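Long-range contacts in methionine-R-sulfoxide reductase (Neisseria meningitidis, PDB 3MMH), which catalyses the reduction of free methionine-R-sulfoxide to methionine, probably by thiol chemistry of cysteines in a GAF-domain fold: residues A3-S7 and V42-A46; V26-W32 and I155-F160; L36-A40 and V52-L56; D58-L64 and T76-F80. All coordinates share one frame; numbering follows the deposited sequence. Where two conformers were deposited one is given.

Contact 1 of 4, residues A3-S7 and V42-A46; sequences ALHFS and VLKEA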
loop_
_atom_site.group_PDB
_atom_site.type_symbol
_atom_site.label_atom_id
_atom_site.label_comp_id
_atom_site.label_asym_id
_atom_site.label_seq_id
_atom_site.Cartn_x
_atom_site.Cartn_y
_atom_site.Cartn_z
ATOM N N ALA A 3 14.257 -8.330 7.547
ATOM C CA ALA A 3 15.059 -8.166 6.301
ATOM C C ALA A 3 15.144 -9.379 5.381
ATOM O O ALA A 3 15.563 -10.467 5.769
ATOM C CB ALA A 3 16.474 -7.672 6.579
ATOM N N LEU A 4 14.868 -9.126 4.137
ATOM C CA LEU A 4 14.511 -10.163 3.231
ATOM C C LEU A 4 15.633 -10.619 2.380
ATOM O O LEU A 4 16.512 -9.842 2.018
ATOM C CB LEU A 4 13.461 -9.650 2.319
ATOM C CG LEU A 4 12.225 -9.067 2.887
ATOM C CD1 LEU A 4 11.486 -8.110 1.915
ATOM C CD2 LEU A 4 11.322 -10.184 3.337
ATOM N N HIS A 5 15.621 -11.905 2.040
ATOM C CA HIS A 5 16.545 -12.441 1.047
ATOM C C HIS A 5 15.795 -13.050 -0.132
ATOM O O HIS A 5 15.000 -13.975 0.036
ATOM C CB HIS A 5 17.467 -13.485 1.681
ATOM C CG HIS A 5 16.739 -14.646 2.285
ATOM N ND1 HIS A 5 16.301 -15.719 1.538
ATOM C CD2 HIS A 5 16.374 -14.903 3.564
ATOM C CE1 HIS A 5 15.698 -16.586 2.331
ATOM N NE2 HIS A 5 15.728 -16.115 3.565
ATOM N N PHE A 6 16.054 -12.526 -1.325
ATOM C CA PHE A 6 15.710 -13.221 -2.560
ATOM C C PHE A 6 16.960 -13.572 -3.361
ATOM O O PHE A 6 17.612 -12.695 -3.928
ATOM C CB PHE A 6 14.763 -12.372 -3.409
ATOM C CG PHE A 6 13.944 -11.396 -2.611
ATOM C CD1 PHE A 6 12.631 -11.684 -2.279
ATOM C CD2 PHE A 6 14.488 -10.193 -2.194
ATOM C CE1 PHE A 6 11.876 -10.789 -1.545
ATOM C CE2 PHE A 6 13.738 -9.294 -1.460
ATOM C CZ PHE A 6 12.429 -9.593 -1.135
ATOM N N SER A 7 17.289 -14.859 -3.402
ATOM C CA SER A 7 18.290 -15.364 -4.334
ATOM C C SER A 7 17.623 -15.980 -5.559
ATOM O O SER A 7 18.020 -15.716 -6.694
ATOM C CB SER A 7 19.177 -16.405 -3.647
ATOM O OG SER A 7 18.398 -17.446 -3.083
ATOM N N VAL A 42 6.529 -7.181 -0.054
ATOM C CA VAL A 42 7.411 -8.340 -0.267
ATOM C C VAL A 42 7.184 -8.952 -1.663
ATOM O O VAL A 42 8.142 -9.228 -2.397
ATOM C CB VAL A 42 7.301 -9.376 0.816
ATOM C CG1 VAL A 42 8.189 -10.572 0.493
ATOM C CG2 VAL A 42 7.718 -8.829 2.147
ATOM N N LEU A 43 5.902 -9.109 -2.014
ATOM C CA LEU A 43 5.617 -9.673 -3.333
ATOM C C LEU A 43 6.108 -8.783 -4.469
ATOM O O LEU A 43 6.670 -9.253 -5.455
ATOM C CB LEU A 43 4.143 -9.962 -3.465
ATOM C CG LEU A 43 3.573 -11.074 -2.583
ATOM C CD1 LEU A 43 2.041 -11.063 -2.678
ATOM C CD2 LEU A 43 4.148 -12.438 -2.951
ATOM N N LYS A 44 5.900 -7.454 -4.315
ATOM C CA LYS A 44 6.366 -6.537 -5.350
ATOM C C LYS A 44 7.855 -6.584 -5.514
ATOM O O LYS A 44 8.396 -6.621 -6.630
ATOM C CB LYS A 44 5.931 -5.122 -5.016
ATOM C CG LYS A 44 6.150 -4.090 -6.111
ATOM C CD LYS A 44 5.117 -4.187 -7.301
ATOM C CE LYS A 44 5.120 -3.036 -8.244
ATOM N NZ LYS A 44 6.028 -3.134 -9.326
ATOM N N GLU A 45 8.607 -6.588 -4.408
ATOM C CA GLU A 45 10.070 -6.604 -4.447
ATOM C C GLU A 45 10.546 -7.957 -5.057
ATOM O O GLU A 45 11.455 -7.984 -5.892
ATOM C CB GLU A 45 10.711 -6.374 -3.062
ATOM C CG GLU A 45 12.162 -6.316 -3.141
ATOM C CD GLU A 45 12.920 -5.897 -1.917
ATOM O OE1 GLU A 45 12.341 -5.753 -0.872
ATOM O OE2 GLU A 45 14.159 -5.715 -2.002
ATOM N N ALA A 46 9.983 -9.062 -4.622
ATOM C CA ALA A 46 10.438 -10.379 -5.006
ATOM C C ALA A 46 10.125 -10.647 -6.480
ATOM O O ALA A 46 10.978 -11.118 -7.236
ATOM C CB ALA A 46 9.800 -11.449 -4.126
HETATM O O HOH W 1 16.122 -7.277 -0.192
#
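Glu45 crosses the Phe6 ring at about a right angle, and its side chain, followed outward from the helix, shows how an acidic residue can run past an aromatic group with its carboxylate carbon coming nearest. CB starts 4.1 Å from Phe6 CZ. CG stands anti to the backbone N (chi1 -177°) and the chain stays extended beyond it, which carries CG past CE2 and CZ of the ring. CD then makes the closest approach, 3.5 Å from Phe6 CE2, with the carboxylate plane turned 49° from that of the ring. Beyond CD the two oxygens part. OE1 comes within 3.7 Å of Leu4 CD1, whereas OE2 passes near Phe6 CE2 and accepts a hydrogen bond from a water that also donates, weakly, to Leu4 O. A magnesium ion bound at Ala41 and Glu45 lies about 3 Å from the nearest atom of the Glu45 side chain.

In the fold, this contact lays the extended N-terminal segment, ahead of helix 11-27, against helix 32-47 of the GAF domain. Val42 and Ala46, one helical turn apart and joined by the backbone bond from Ala46 N to Val42 O, offer the apolar surface. Ala46 CB meets Phe6 at CD1 and CE1, 3.4 Å from CE1, and Val42 CG1 lies farther off the same part of the ring. Val42 CG2 packs 3.8 Å from Leu4 CD1, with Leu4 CD2 slightly more distant. Val18 of helix 11-27 touches both Phe6 and Val42, and Leu73 of the second subunit packs on Leu4 and Val42.

Contact 2 of 4, residues V26-W32 and I155-F160; sequences VADETDW and ILEKRF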
loop_
_atom_site.group_PDB
_atom_site.type_symbol
_atom_site.label_atom_id
_atom_site.label_comp_id
_atom_site.label_asym_id
_atom_site.label_seq_id
_atom_site.Cartn_x
_atom_site.Cartn_y
_atom_site.Cartn_z
ATOM N N VAL A 26 4.609 -11.212 9.027
ATOM C CA VAL A 26 3.250 -10.984 9.447
ATOM C C VAL A 26 2.914 -11.574 10.785
ATOM O O VAL A 26 1.954 -11.182 11.425
ATOM C CB VAL A 26 2.209 -11.317 8.358
ATOM C CG1 VAL A 26 2.452 -10.515 7.086
ATOM C CG2 VAL A 26 2.113 -12.758 8.101
ATOM N N ALA A 27 3.740 -12.527 11.250
ATOM C CA ALA A 27 3.584 -13.109 12.550
ATOM C C ALA A 27 3.778 -12.084 13.668
ATOM O O ALA A 27 3.248 -12.234 14.754
ATOM C CB ALA A 27 4.540 -14.275 12.756
ATOM N N ASP A 28 4.532 -11.030 13.374
ATOM C CA ASP A 28 5.017 -10.127 14.409
ATOM C C ASP A 28 4.225 -8.822 14.426
ATOM O O ASP A 28 4.677 -7.824 14.988
ATOM C CB ASP A 28 6.501 -9.827 14.196
ATOM C CG ASP A 28 7.374 -11.055 14.366
ATOM O OD1 ASP A 28 6.904 -12.042 14.970
ATOM O OD2 ASP A 28 8.532 -11.034 13.896
ATOM N N GLU A 29 3.045 -8.831 13.811
ATOM C CA GLU A 29 2.136 -7.654 13.853
ATOM C C GLU A 29 0.717 -8.167 13.827
ATOM O O GLU A 29 0.445 -9.202 13.211
ATOM C CB GLU A 29 2.443 -6.758 12.674
ATOM C CG GLU A 29 1.544 -5.548 12.486
ATOM C CD GLU A 29 1.475 -4.659 13.721
ATOM O OE1 GLU A 29 2.527 -4.119 14.152
ATOM O OE2 GLU A 29 0.370 -4.549 14.312
ATOM N N THR A 30 -0.155 -7.500 14.552
ATOM C CA THR A 30 -1.565 -7.873 14.548
ATOM C C THR A 30 -2.431 -7.002 13.637
ATOM O O THR A 30 -3.531 -7.406 13.273
ATOM C CB THR A 30 -2.152 -7.830 15.994
ATOM O OG1 THR A 30 -1.929 -6.543 16.524
ATOM C CG2 THR A 30 -1.466 -8.883 16.826
ATOM N N ASP A 31 -1.996 -5.769 13.347
ATOM C CA ASP A 31 -2.809 -4.877 12.520
ATOM C C ASP A 31 -2.914 -5.456 11.093
ATOM O O ASP A 31 -1.914 -5.671 10.412
ATOM C CB ASP A 31 -2.209 -3.490 12.515
ATOM C CG ASP A 31 -3.099 -2.477 11.799
ATOM O OD1 ASP A 31 -3.990 -1.902 12.453
ATOM O OD2 ASP A 31 -2.969 -2.319 10.569
ATOM N N TRP A 32 -4.164 -5.635 10.671
ATOM C CA TRP A 32 -4.457 -6.294 9.372
ATOM C C TRP A 32 -3.930 -5.474 8.212
ATOM O O TRP A 32 -3.265 -5.998 7.323
ATOM C CB TRP A 32 -5.991 -6.524 9.320
ATOM C CG TRP A 32 -6.538 -7.129 8.072
ATOM C CD1 TRP A 32 -7.605 -6.702 7.392
ATOM C CD2 TRP A 32 -6.141 -8.387 7.441
ATOM N NE1 TRP A 32 -7.938 -7.577 6.365
ATOM C CE2 TRP A 32 -7.051 -8.602 6.387
ATOM C CE3 TRP A 32 -5.110 -9.314 7.660
ATOM C CZ2 TRP A 32 -7.018 -9.737 5.563
ATOM C CZ3 TRP A 32 -5.077 -10.373 6.895
ATOM C CH2 TRP A 32 -6.015 -10.604 5.839
ATOM N N ILE A 155 -2.085 -18.256 5.072
ATOM C CA ILE A 155 -1.264 -17.551 6.040
ATOM C C ILE A 155 -1.910 -16.249 6.467
ATOM O O ILE A 155 -2.018 -15.916 7.644
ATOM C CB ILE A 155 0.154 -17.306 5.455
ATOM C CG1 ILE A 155 0.941 -18.614 5.363
ATOM C CG2 ILE A 155 0.932 -16.237 6.215
ATOM C CD1 ILE A 155 2.209 -18.526 4.442
ATOM N N LEU A 156 -2.445 -15.488 5.491
ATOM C CA LEU A 156 -3.057 -14.208 5.750
ATOM C C LEU A 156 -4.373 -14.367 6.506
ATOM O O LEU A 156 -4.659 -13.585 7.426
ATOM C CB LEU A 156 -3.216 -13.415 4.492
ATOM C CG LEU A 156 -1.939 -12.975 3.810
ATOM C CD1 LEU A 156 -2.261 -12.346 2.462
ATOM C CD2 LEU A 156 -1.190 -11.953 4.705
ATOM N N GLU A 157 -5.171 -15.363 6.158
ATOM C CA GLU A 157 -6.392 -15.617 6.866
ATOM C C GLU A 157 -6.158 -15.756 8.362
ATOM O O GLU A 157 -6.943 -15.289 9.213
ATOM C CB GLU A 157 -7.128 -16.851 6.297
ATOM C CG GLU A 157 -7.725 -16.638 4.931
ATOM C CD GLU A 157 -8.093 -17.937 4.208
ATOM O OE1 GLU A 157 -7.763 -19.050 4.689
ATOM O OE2 GLU A 157 -8.686 -17.798 3.145
ATOM N N LYS A 158 -5.108 -16.482 8.723
ATOM C CA LYS A 158 -4.772 -16.656 10.149
ATOM C C LYS A 158 -4.438 -15.328 10.799
ATOM O O LYS A 158 -4.766 -15.103 11.960
ATOM C CB LYS A 158 -3.677 -17.692 10.374
ATOM C CG LYS A 158 -4.200 -19.094 9.876
ATOM C CD LYS A 158 -3.153 -20.138 9.943
ATOM C CE LYS A 158 -3.725 -21.432 9.379
ATOM N NZ LYS A 158 -3.894 -21.242 7.881
ATOM N N ARG A 159 -3.767 -14.442 10.077
ATOM C CA ARG A 159 -3.493 -13.095 10.618
ATOM C C ARG A 159 -4.740 -12.259 10.745
ATOM O O ARG A 159 -4.842 -11.444 11.672
ATOM C CB ARG A 159 -2.419 -12.346 9.791
ATOM C CG ARG A 159 -1.095 -13.092 9.718
ATOM C CD ARG A 159 -0.593 -13.648 11.014
ATOM N NE ARG A 159 -0.400 -12.622 12.041
ATOM C CZ ARG A 159 -0.492 -12.849 13.324
ATOM N NH1 ARG A 159 -0.897 -14.030 13.775
ATOM N NH2 ARG A 159 -0.241 -11.821 14.167
ATOM N N PHE A 160 -5.711 -12.428 9.853
ATOM C CA PHE A 160 -6.996 -11.716 9.964
ATOM C C PHE A 160 -7.657 -12.121 11.263
ATOM O O PHE A 160 -8.140 -11.329 12.067
ATOM C CB PHE A 160 -7.895 -11.948 8.760
ATOM C CG PHE A 160 -9.222 -11.311 8.906
ATOM C CD1 PHE A 160 -9.391 -9.965 8.758
ATOM C CD2 PHE A 160 -10.309 -12.069 9.282
ATOM C CE1 PHE A 160 -10.607 -9.393 8.942
ATOM C CE2 PHE A 160 -11.605 -11.448 9.448
ATOM C CZ PHE A 160 -11.685 -10.114 9.250
#
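Trp32 and Phe160 form the tight half of this contact, a compact example of one aromatic residue meeting another through both its ring and its CB. Phe160 CB sits over the six-membered ring of Trp32, 3.7 Å from its centroid, in a CH-pi contact. The phenyl ring, carried onward with CG anti to the backbone N (chi1 176°), turns an edge to the face of the five-membered ring, the planes 66° apart. On the six-membered ring, Trp32 CZ3 comes to 3.3 Å from Leu156 O.

A second, polar part is made by Arg159. Its chain bends at chi2 and chi3, sliding past Val26 with CG 3.6 Å from Val26 CG2. NH2 then gives Glu29 O a nearly straight bond of 2.9 Å, in the guanidinium plane but from above the carbonyl plane, while the bond from NE to Val26 O is weak and strongly bent. One arginine thus grips two carbonyls where helix 11-27 runs out into a loop. The looser, solvent side lies at the exposed Ala27 and at Thr30, whose CG2 only reaches 4.1 Å from Arg159 NH2. Thr30 and Arg159, with Asn35, belong to a magnesium site.

Helix 143-165 is thereby fastened to the connection between helices 11-27 and 32-47, with Ile128 of strand 126-135 touching both aromatic residues and Phe54 of strand 51-58 against Leu156.

Contact 3 of 4, residues L36-A40 and V52-L56; sequences LANTA and VGFYL. With SME (methionine sulfoxide), chain C.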
loop_
_atom_site.group_PDB
_atom_site.type_symbol
_atom_site.label_atom_id
_atom_site.label_comp_id
_atom_site.label_asym_id
_atom_site.label_seq_id
_atom_site.Cartn_x
_atom_site.Cartn_y
_atom_site.Cartn_z
ATOM N N LEU A 36 -1.153 -6.533 5.396
ATOM C CA LEU A 36 -1.424 -6.528 3.956
ATOM C C LEU A 36 -0.424 -5.667 3.232
ATOM O O LEU A 36 0.068 -5.995 2.141
ATOM C CB LEU A 36 -2.862 -6.057 3.663
ATOM C CG LEU A 36 -3.957 -7.027 4.184
ATOM C CD1 LEU A 36 -5.330 -6.379 3.912
ATOM C CD2 LEU A 36 -3.833 -8.443 3.667
ATOM N N ALA A 37 -0.125 -4.495 3.792
ATOM C CA ALA A 37 0.811 -3.553 3.184
ATOM C C ALA A 37 2.182 -4.155 3.068
ATOM O O ALA A 37 2.858 -4.097 2.004
ATOM C CB ALA A 37 0.807 -2.232 3.942
ATOM N N ASN A 38 2.689 -4.792 4.126
ATOM C CA ASN A 38 4.018 -5.403 4.040
ATOM C C ASN A 38 3.984 -6.653 3.107
ATOM O O ASN A 38 4.983 -6.907 2.427
ATOM C CB ASN A 38 4.594 -5.792 5.418
ATOM C CG ASN A 38 5.414 -4.675 6.027
ATOM O OD1 ASN A 38 5.859 -3.783 5.187
ATOM N ND2 ASN A 38 5.540 -4.601 7.289
ATOM N N THR A 39 2.893 -7.392 3.064
ATOM C CA THR A 39 2.827 -8.522 2.143
ATOM C C THR A 39 2.909 -8.070 0.684
ATOM O O THR A 39 3.646 -8.623 -0.112
ATOM C CB THR A 39 1.519 -9.344 2.371
ATOM O OG1 THR A 39 1.564 -9.878 3.724
ATOM C CG2 THR A 39 1.406 -10.506 1.438
ATOM N N ALA A 40 2.164 -6.991 0.340
ATOM C CA ALA A 40 2.260 -6.436 -0.982
ATOM C C ALA A 40 3.656 -6.027 -1.281
ATOM O O ALA A 40 4.198 -6.193 -2.397
ATOM C CB ALA A 40 1.267 -5.300 -1.202
ATOM N N VAL A 52 0.326 -5.475 -7.506
ATOM C CA VAL A 52 0.005 -6.541 -6.571
ATOM C C VAL A 52 -0.583 -5.942 -5.286
ATOM O O VAL A 52 -0.005 -4.993 -4.746
ATOM C CB VAL A 52 1.169 -7.505 -6.258
ATOM C CG1 VAL A 52 2.407 -6.769 -5.764
ATOM C CG2 VAL A 52 0.753 -8.635 -5.346
ATOM N N GLY A 53 -1.671 -6.483 -4.803
ATOM C CA GLY A 53 -2.309 -5.930 -3.642
ATOM C C GLY A 53 -3.606 -6.545 -3.317
ATOM O O GLY A 53 -3.893 -7.696 -3.761
ATOM N N PHE A 54 -4.429 -5.862 -2.558
ATOM C CA PHE A 54 -5.632 -6.419 -1.947
ATOM C C PHE A 54 -6.827 -5.541 -2.165
ATOM O O PHE A 54 -6.709 -4.299 -2.137
ATOM C CB PHE A 54 -5.414 -6.643 -0.459
ATOM C CG PHE A 54 -4.282 -7.606 -0.156
ATOM C CD1 PHE A 54 -4.508 -8.956 -0.129
ATOM C CD2 PHE A 54 -2.971 -7.150 -0.037
ATOM C CE1 PHE A 54 -3.431 -9.813 0.108
ATOM C CE2 PHE A 54 -1.907 -8.001 0.216
ATOM C CZ PHE A 54 -2.178 -9.354 0.236
ATOM N N TYR A 55 -7.980 -6.186 -2.228
ATOM C CA TYR A 55 -9.276 -5.552 -2.017
ATOM C C TYR A 55 -9.980 -6.280 -0.904
ATOM O O TYR A 55 -9.824 -7.510 -0.774
ATOM C CB TYR A 55 -10.163 -5.615 -3.277
ATOM C CG TYR A 55 -9.770 -4.753 -4.420
ATOM C CD1 TYR A 55 -10.500 -3.584 -4.701
ATOM C CD2 TYR A 55 -8.701 -5.069 -5.293
ATOM C CE1 TYR A 55 -10.148 -2.768 -5.721
ATOM C CE2 TYR A 55 -8.340 -4.244 -6.337
ATOM C CZ TYR A 55 -9.056 -3.055 -6.554
ATOM O OH TYR A 55 -8.688 -2.216 -7.572
ATOM N N LEU A 56 -10.771 -5.586 -0.132
ATOM C CA LEU A 56 -11.466 -6.143 1.043
ATOM C C LEU A 56 -12.973 -5.973 0.883
ATOM O O LEU A 56 -13.434 -4.942 0.374
ATOM C CB LEU A 56 -10.978 -5.516 2.362
ATOM C CG LEU A 56 -9.506 -5.790 2.668
ATOM C CD1 LEU A 56 -9.072 -4.961 3.892
ATOM C CD2 LEU A 56 -9.170 -7.282 2.784
HETATM N N SME C . -8.469 -6.388 -13.128
HETATM C CA SME C . -9.307 -6.439 -11.907
HETATM C CB SME C . -9.512 -5.054 -11.258
HETATM C CG SME C . -8.407 -4.604 -10.288
HETATM S S SME C . -6.998 -3.975 -11.107
HETATM O OE SME C . -6.464 -4.644 -12.279
HETATM C CE SME C . -5.961 -3.671 -9.738
HETATM C C SME C . -10.610 -7.130 -12.195
HETATM O O SME C . -11.375 -7.333 -11.241
HETATM O OXT SME C . -10.868 -7.514 -13.400
#
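The Phe54 ring is covered on one face by Leu36, whose CD2 stands 3.7 Å from the ring centroid and only 4° off the normal, a centred CH-pi contact. At the edge, close to the ring plane, lie Thr39 CG2, 4.0 Å from Phe54 CZ, and the backbone N of Ala40. Leu36 O also approaches the rim, 3.4 Å from Phe54 CE2, though this carbonyl already accepts the helical bond from Ala40 N. With CG anti to its carbonyl carbon (chi1 -60°), Phe54 sends its ring from the strand to the helix, where Leu36 and Ala40, a turn apart, flank it together with Thr39.

Here the GAF domain illustrates helix-on-sheet packing: helix 32-47 lies on the antiparallel sheet, its local axis 8.1 Å from that of strand 52-56 and running nearly antiparallel to it, at 152°. Alternation along the strand divides the work between two faces. Val52, Phe54 and Leu56 point to the helix, and Leu36 CD1 meets Leu56 CD1 tip to tip at 4.0 Å. Where the CA atoms come closest, at Ala40 and Gly53 (5.3 Å), both residues are small, and Ala40 CB packs 3.8 Å from Val52 O.

Tyr55 leaves the strand on the other side and is part of the substrate pocket. Its OH lies 3.6 Å from CG of the bound methionine sulfoxide and is hydrogen-bonded to Cys75 O. On the helical side, Leu152 of helix 143-165 touches Thr39, while Asn38 ND2 reaches Ala74 O of the second subunit.

Contact 4 of 4, residues D58-L64 and T76-F80; sequences DTRSDEL and TRIPF. With SME (methionine sulfoxide), chain C.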
loop_
_atom_site.group_PDB
_atom_site.type_symbol
_atom_site.label_atom_id
_atom_site.label_comp_id
_atom_site.label_asym_id
_atom_site.label_seq_id
_atom_site.Cartn_x
_atom_site.Cartn_y
_atom_site.Cartn_z
ATOM N N ASP A 58 -16.636 -5.014 1.594
ATOM C CA ASP A 58 -17.475 -4.078 2.308
ATOM C C ASP A 58 -18.864 -4.616 2.313
ATOM O O ASP A 58 -19.558 -4.555 1.295
ATOM C CB ASP A 58 -17.471 -2.701 1.664
ATOM C CG ASP A 58 -18.261 -1.697 2.435
ATOM O OD1 ASP A 58 -18.590 -1.874 3.595
ATOM O OD2 ASP A 58 -18.612 -0.701 1.806
ATOM N N THR A 59 -19.294 -5.177 3.434
ATOM C CA THR A 59 -20.645 -5.707 3.525
ATOM C C THR A 59 -21.736 -4.626 3.458
ATOM O O THR A 59 -22.868 -4.921 3.001
ATOM C CB THR A 59 -20.765 -6.538 4.798
ATOM O OG1 THR A 59 -20.369 -5.736 5.920
ATOM C CG2 THR A 59 -19.858 -7.786 4.790
ATOM N N ARG A 60 -21.442 -3.363 3.684
ATOM C CA ARG A 60 -22.537 -2.409 3.595
ATOM C C ARG A 60 -22.977 -2.278 2.094
ATOM O O ARG A 60 -24.150 -2.092 1.797
ATOM C CB ARG A 60 -22.083 -1.091 4.115
ATOM C CG ARG A 60 -21.890 -1.039 5.594
ATOM C CD ARG A 60 -21.334 0.328 6.064
ATOM N NE ARG A 60 -22.335 1.411 6.089
ATOM C CZ ARG A 60 -22.045 2.688 6.363
ATOM N NH1 ARG A 60 -20.799 3.035 6.637
ATOM N NH2 ARG A 60 -22.977 3.622 6.353
ATOM N N SER A 61 -22.024 -2.322 1.146
ATOM C CA SER A 61 -22.230 -1.978 -0.248
ATOM C C SER A 61 -22.107 -3.176 -1.189
ATOM O O SER A 61 -22.343 -3.047 -2.384
ATOM C CB SER A 61 -21.207 -0.875 -0.615
ATOM O OG SER A 61 -19.942 -1.395 -0.681
ATOM N N ASP A 62 -21.763 -4.376 -0.680
ATOM C CA ASP A 62 -21.495 -5.560 -1.516
ATOM C C ASP A 62 -20.495 -5.235 -2.624
ATOM O O ASP A 62 -20.641 -5.623 -3.821
ATOM C CB ASP A 62 -22.731 -6.161 -2.098
ATOM C CG ASP A 62 -23.645 -6.637 -1.023
ATOM O OD1 ASP A 62 -23.130 -7.261 -0.061
ATOM O OD2 ASP A 62 -24.846 -6.360 -1.128
ATOM N N GLU A 63 -19.427 -4.563 -2.188
ATOM C CA GLU A 63 -18.327 -4.258 -3.083
ATOM C C GLU A 63 -17.009 -4.644 -2.437
ATOM O O GLU A 63 -16.865 -4.606 -1.202
ATOM C CB GLU A 63 -18.276 -2.728 -3.365
ATOM C CG GLU A 63 -19.446 -2.196 -4.133
ATOM C CD GLU A 63 -19.577 -0.735 -4.224
ATOM O OE1 GLU A 63 -19.144 0.003 -3.379
ATOM O OE2 GLU A 63 -20.313 -0.313 -5.136
ATOM N N LEU A 64 -16.027 -4.938 -3.281
ATOM C CA LEU A 64 -14.627 -5.006 -2.899
ATOM C C LEU A 64 -14.090 -3.570 -2.880
ATOM O O LEU A 64 -14.312 -2.824 -3.840
ATOM C CB LEU A 64 -13.875 -5.837 -3.881
ATOM C CG LEU A 64 -14.100 -7.365 -3.805
ATOM C CD1 LEU A 64 -13.606 -8.087 -5.023
ATOM C CD2 LEU A 64 -13.448 -7.941 -2.510
ATOM N N THR A 76 -11.170 2.023 -6.950
ATOM C CA THR A 76 -11.384 1.831 -5.533
ATOM C C THR A 76 -12.436 0.822 -5.160
ATOM O O THR A 76 -12.386 0.328 -4.065
ATOM C CB THR A 76 -11.552 3.120 -4.741
ATOM O OG1 THR A 76 -12.786 3.710 -5.149
ATOM C CG2 THR A 76 -10.360 4.088 -4.955
ATOM N N ARG A 77 -13.335 0.541 -6.077
ATOM C CA ARG A 77 -14.500 -0.277 -5.843
ATOM C C ARG A 77 -14.794 -1.230 -6.957
ATOM O O ARG A 77 -14.834 -0.843 -8.049
ATOM C CB ARG A 77 -15.741 0.577 -5.524
ATOM C CG ARG A 77 -15.634 1.183 -4.134
ATOM C CD ARG A 77 -16.716 2.061 -3.672
ATOM N NE ARG A 77 -16.367 2.498 -2.312
ATOM C CZ ARG A 77 -16.758 2.002 -1.142
ATOM N NH1 ARG A 77 -17.587 0.984 -1.069
ATOM N NH2 ARG A 77 -16.326 2.575 -0.031
ATOM N N ILE A 78 -15.002 -2.495 -6.637
ATOM C CA ILE A 78 -15.373 -3.536 -7.615
ATOM C C ILE A 78 -16.660 -4.221 -7.079
ATOM O O ILE A 78 -16.635 -4.846 -6.034
ATOM C CB ILE A 78 -14.224 -4.549 -7.840
ATOM C CG1 ILE A 78 -12.962 -3.830 -8.369
ATOM C CG2 ILE A 78 -14.659 -5.602 -8.871
ATOM C CD1 ILE A 78 -11.772 -4.703 -8.401
ATOM N N PRO A 79 -17.759 -4.125 -7.816
ATOM C CA PRO A 79 -18.966 -4.794 -7.384
ATOM C C PRO A 79 -18.812 -6.314 -7.301
ATOM O O PRO A 79 -18.156 -6.921 -8.163
ATOM C CB PRO A 79 -20.011 -4.393 -8.421
ATOM C CG PRO A 79 -19.465 -3.195 -9.053
ATOM C CD PRO A 79 -17.988 -3.331 -9.038
ATOM N N PHE A 80 -19.590 -6.922 -6.384
ATOM C CA PHE A 80 -19.718 -8.383 -6.384
ATOM C C PHE A 80 -19.992 -8.892 -7.803
ATOM O O PHE A 80 -20.874 -8.382 -8.475
ATOM C CB PHE A 80 -20.907 -8.792 -5.488
ATOM C CG PHE A 80 -21.157 -10.249 -5.455
ATOM C CD1 PHE A 80 -20.389 -11.066 -4.683
ATOM C CD2 PHE A 80 -22.122 -10.825 -6.279
ATOM C CE1 PHE A 80 -20.583 -12.405 -4.666
ATOM C CE2 PHE A 80 -22.303 -12.178 -6.318
ATOM C CZ PHE A 80 -21.550 -13.014 -5.516
HETATM N N SME C . -8.469 -6.388 -13.128
HETATM C CA SME C . -9.307 -6.439 -11.907
HETATM C CB SME C . -9.512 -5.054 -11.258
HETATM C CG SME C . -8.407 -4.604 -10.288
HETATM S S SME C . -6.998 -3.975 -11.107
HETATM O OE SME C . -6.464 -4.644 -12.279
HETATM C CE SME C . -5.961 -3.671 -9.738
HETATM C C SME C . -10.610 -7.130 -12.195
HETATM O O SME C . -11.375 -7.333 -11.241
HETATM O OXT SME C . -10.868 -7.514 -13.400
#
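Arg77, straight from CG to NE (chi2 178°, chi3 180°), crosses Glu63, extended beyond CG, at about a right angle beside a beta hairpin. Strands 63-70 and 77-79 form this hairpin at one edge of the GAF sheet. Leu64 and Ile78 are a hydrogen-bonded antiparallel pair: Leu64 N donates to Ile78 O at 2.8 Å, and Ile78 N returns a bond to Leu64 O. Glu63 and Pro79 make the next, non-hydrogen-bonded pair, beyond which Phe80 N reaches Asp62 O at 3.1 Å.

In the preceding turn, a G1 bulge sets Asp62 and Glu63 both opposite Asp58, whose OD1 closes an Asx turn on Arg60 N. Asp58 and Glu63 present two carboxylates to one guanidinium. Arg77 NH1 makes a salt bridge to Glu63 OE1 at 3.0 Å, nearly along the C-O axis, and a long, weak one to Asp58 OD2. Arg77 NE turns to Glu29 of the second subunit, which also accepts from Thr76 OG1, tying the hairpin to the dimer partner. On the face of Leu64 and Ile78, the sheet borders the substrate pocket, and in one of the two conformers of Ile78 its CD1 comes within 3.7 Å of CB of methionine sulfoxide.

Overall arrangement
Contacts 3 and 4 meet at the substrate: Tyr55 and Ile78 both touch methionine sulfoxide, and beside them Tyr55 CB lies 3.8 Å from Leu64 CB. From there the packing passes through the sheet to its helical side, where contact 2 adjoins contact 3 through Trp32 NE1 and Leu56 CD1, 3.8 Å apart. Contact 1 joins the same layer along helix 32-47, with Leu43 CD1 3.8 Å from Val52 CG2, but stands about 31 Å from contact 4, centre to centre, across the chain's middle. All four contacts touch the second subunit, and Glu29 of contact 2 in one copy pairs with Thr76 and Arg77 of contact 4 in the other.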